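Local coordinates for putative 2OG-Fe(II) oxygenase family protein (Caulobacter crescentus CB15, PDB 3OOX), which probably acts as an iron(II)-dependent oxygenase that uses 2-oxoglutarate and molecular oxygen, perhaps oxidising L-arginine and forming ethene, at residues S169-L174 with T265-H270. Numbering follows the deposited sequence.
Sequences SVLRLL and TPFFLH
Phe268 O is gripped by two donors: Val170 N, tilted only moderately from the carbonyl plane, donates to Phe268 O at 3.0 Å, and His270 ND1, with the acceptor lying in its ring plane, reaches Phe268 O at 3.0 Å from well above the other face. At the end of the pairing, His270 N gives a nearly straight bond (170°) to Ser169 OG at 2.9 Å; with OG opposite the carbonyl carbon (chi1 -58°), the hydroxyl is turned across to the 265-270 segment. Phe268 N returns to Val170 O at 2.8 Å, and Arg172 N to Pro266 O at 3.0 Å. The main-chain bonds between the segments pair antiparallel neighbours, strands 170-176 and 262-269, in the large sheet of the double-stranded beta-helix (cupin) fold of 2OG-Fe(II) oxygenases. On the face of Leu171 and Phe267, which helix 127-152 covers, Phe267 CZ approaches Ser169 CB at 3.4 Å and Leu173 CD2 meets Thr265 CG2 at 3.7 Å. On the other face Phe268 CE2 stands 3.7 Å above the centre of the Arg172 guanidinium plane, the two planes 58° apart, while Arg172 NE is hydrogen-bonded to His100 NE2 of strand 97-101. A leucine in place of Arg172 would probably leave His100 NE2 without this partner and Phe268 without its charged neighbour.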
# COMPACT_ATOMS: atom_id res chain seq x y z
N SER A 169 -2.90 9.62 1.93
CA SER A 169 -2.19 8.52 1.31
C SER A 169 -0.70 8.73 1.33
O SER A 169 -0.20 9.86 1.30
CB SER A 169 -2.72 8.28 -0.11
OG SER A 169 -4.12 8.00 -0.07
N VAL A 170 0.02 7.61 1.34
CA VAL A 170 1.49 7.66 1.46
C VAL A 170 2.10 6.76 0.41
O VAL A 170 1.74 5.59 0.30
CB VAL A 170 1.94 7.25 2.84
CG1 VAL A 170 3.47 7.12 2.91
CG2 VAL A 170 1.46 8.24 3.92
N LEU A 171 3.05 7.32 -0.34
CA LEU A 171 3.94 6.55 -1.21
C LEU A 171 5.20 6.27 -0.42
O LEU A 171 5.86 7.21 0.07
CB LEU A 171 4.32 7.31 -2.47
CG LEU A 171 5.27 6.63 -3.44
CD1 LEU A 171 4.67 5.29 -3.94
CD2 LEU A 171 5.59 7.55 -4.64
N ARG A 172 5.51 4.98 -0.21
CA ARG A 172 6.69 4.57 0.51
C ARG A 172 7.69 4.07 -0.52
O ARG A 172 7.37 3.27 -1.38
CB ARG A 172 6.34 3.42 1.45
CG ARG A 172 7.57 2.74 2.12
CD ARG A 172 7.12 1.59 3.01
NE ARG A 172 6.47 2.06 4.22
CZ ARG A 172 5.82 1.28 5.07
NH1 ARG A 172 5.72 -0.03 4.85
NH2 ARG A 172 5.26 1.82 6.13
N LEU A 173 8.93 4.54 -0.37
CA LEU A 173 10.07 4.01 -1.11
C LEU A 173 10.90 3.22 -0.09
O LEU A 173 11.26 3.74 0.97
CB LEU A 173 10.90 5.14 -1.72
CG LEU A 173 10.11 6.26 -2.41
CD1 LEU A 173 11.09 7.38 -2.86
CD2 LEU A 173 9.28 5.74 -3.60
N LEU A 174 11.18 1.95 -0.38
CA LEU A 174 11.80 1.03 0.56
C LEU A 174 13.00 0.36 -0.11
O LEU A 174 12.89 -0.10 -1.24
CB LEU A 174 10.79 -0.05 0.99
CG LEU A 174 11.14 -1.18 1.94
CD1 LEU A 174 11.69 -0.65 3.25
CD2 LEU A 174 9.89 -2.08 2.15
N THR A 265 8.05 0.13 -3.89
CA THR A 265 7.40 1.44 -3.81
C THR A 265 5.89 1.29 -3.62
O THR A 265 5.10 1.77 -4.45
CB THR A 265 7.72 2.33 -5.05
OG1 THR A 265 7.10 1.77 -6.22
CG2 THR A 265 9.25 2.45 -5.25
N PRO A 266 5.45 0.67 -2.50
CA PRO A 266 4.03 0.55 -2.25
C PRO A 266 3.33 1.90 -2.02
O PRO A 266 3.89 2.80 -1.43
CB PRO A 266 3.95 -0.30 -0.98
CG PRO A 266 5.26 -0.07 -0.31
CD PRO A 266 6.26 0.09 -1.42
N PHE A 267 2.06 1.98 -2.45
CA PHE A 267 1.23 3.16 -2.26
C PHE A 267 0.10 2.77 -1.34
O PHE A 267 -0.73 1.90 -1.70
CB PHE A 267 0.71 3.67 -3.60
CG PHE A 267 -0.14 4.91 -3.47
CD1 PHE A 267 0.46 6.15 -3.33
CD2 PHE A 267 -1.50 4.83 -3.42
CE1 PHE A 267 -0.26 7.28 -3.17
CE2 PHE A 267 -2.24 6.00 -3.26
CZ PHE A 267 -1.59 7.22 -3.18
N PHE A 268 0.04 3.40 -0.17
CA PHE A 268 -0.98 3.18 0.85
C PHE A 268 -2.07 4.23 0.68
O PHE A 268 -1.94 5.39 1.17
CB PHE A 268 -0.34 3.24 2.23
CG PHE A 268 0.73 2.21 2.45
CD1 PHE A 268 0.40 0.93 2.87
CD2 PHE A 268 2.07 2.51 2.24
CE1 PHE A 268 1.39 -0.00 3.10
CE2 PHE A 268 3.05 1.54 2.42
CZ PHE A 268 2.69 0.28 2.84
N LEU A 269 -3.17 3.80 0.02
CA LEU A 269 -4.27 4.68 -0.26
C LEU A 269 -5.18 4.73 0.94
O LEU A 269 -5.58 3.69 1.49
CB LEU A 269 -5.04 4.21 -1.50
CG LEU A 269 -5.97 5.19 -2.19
CD1 LEU A 269 -6.15 4.78 -3.68
CD2 LEU A 269 -7.32 5.31 -1.47
N HIS A 270 -5.46 5.96 1.41
CA HIS A 270 -6.29 6.23 2.58
C HIS A 270 -7.50 7.06 2.19
O HIS A 270 -7.47 7.84 1.22
CB HIS A 270 -5.54 7.10 3.57
CG HIS A 270 -4.47 6.41 4.37
ND1 HIS A 270 -3.34 5.81 3.83
CD2 HIS A 270 -4.34 6.28 5.71
CE1 HIS A 270 -2.57 5.38 4.81
NE2 HIS A 270 -3.16 5.63 5.96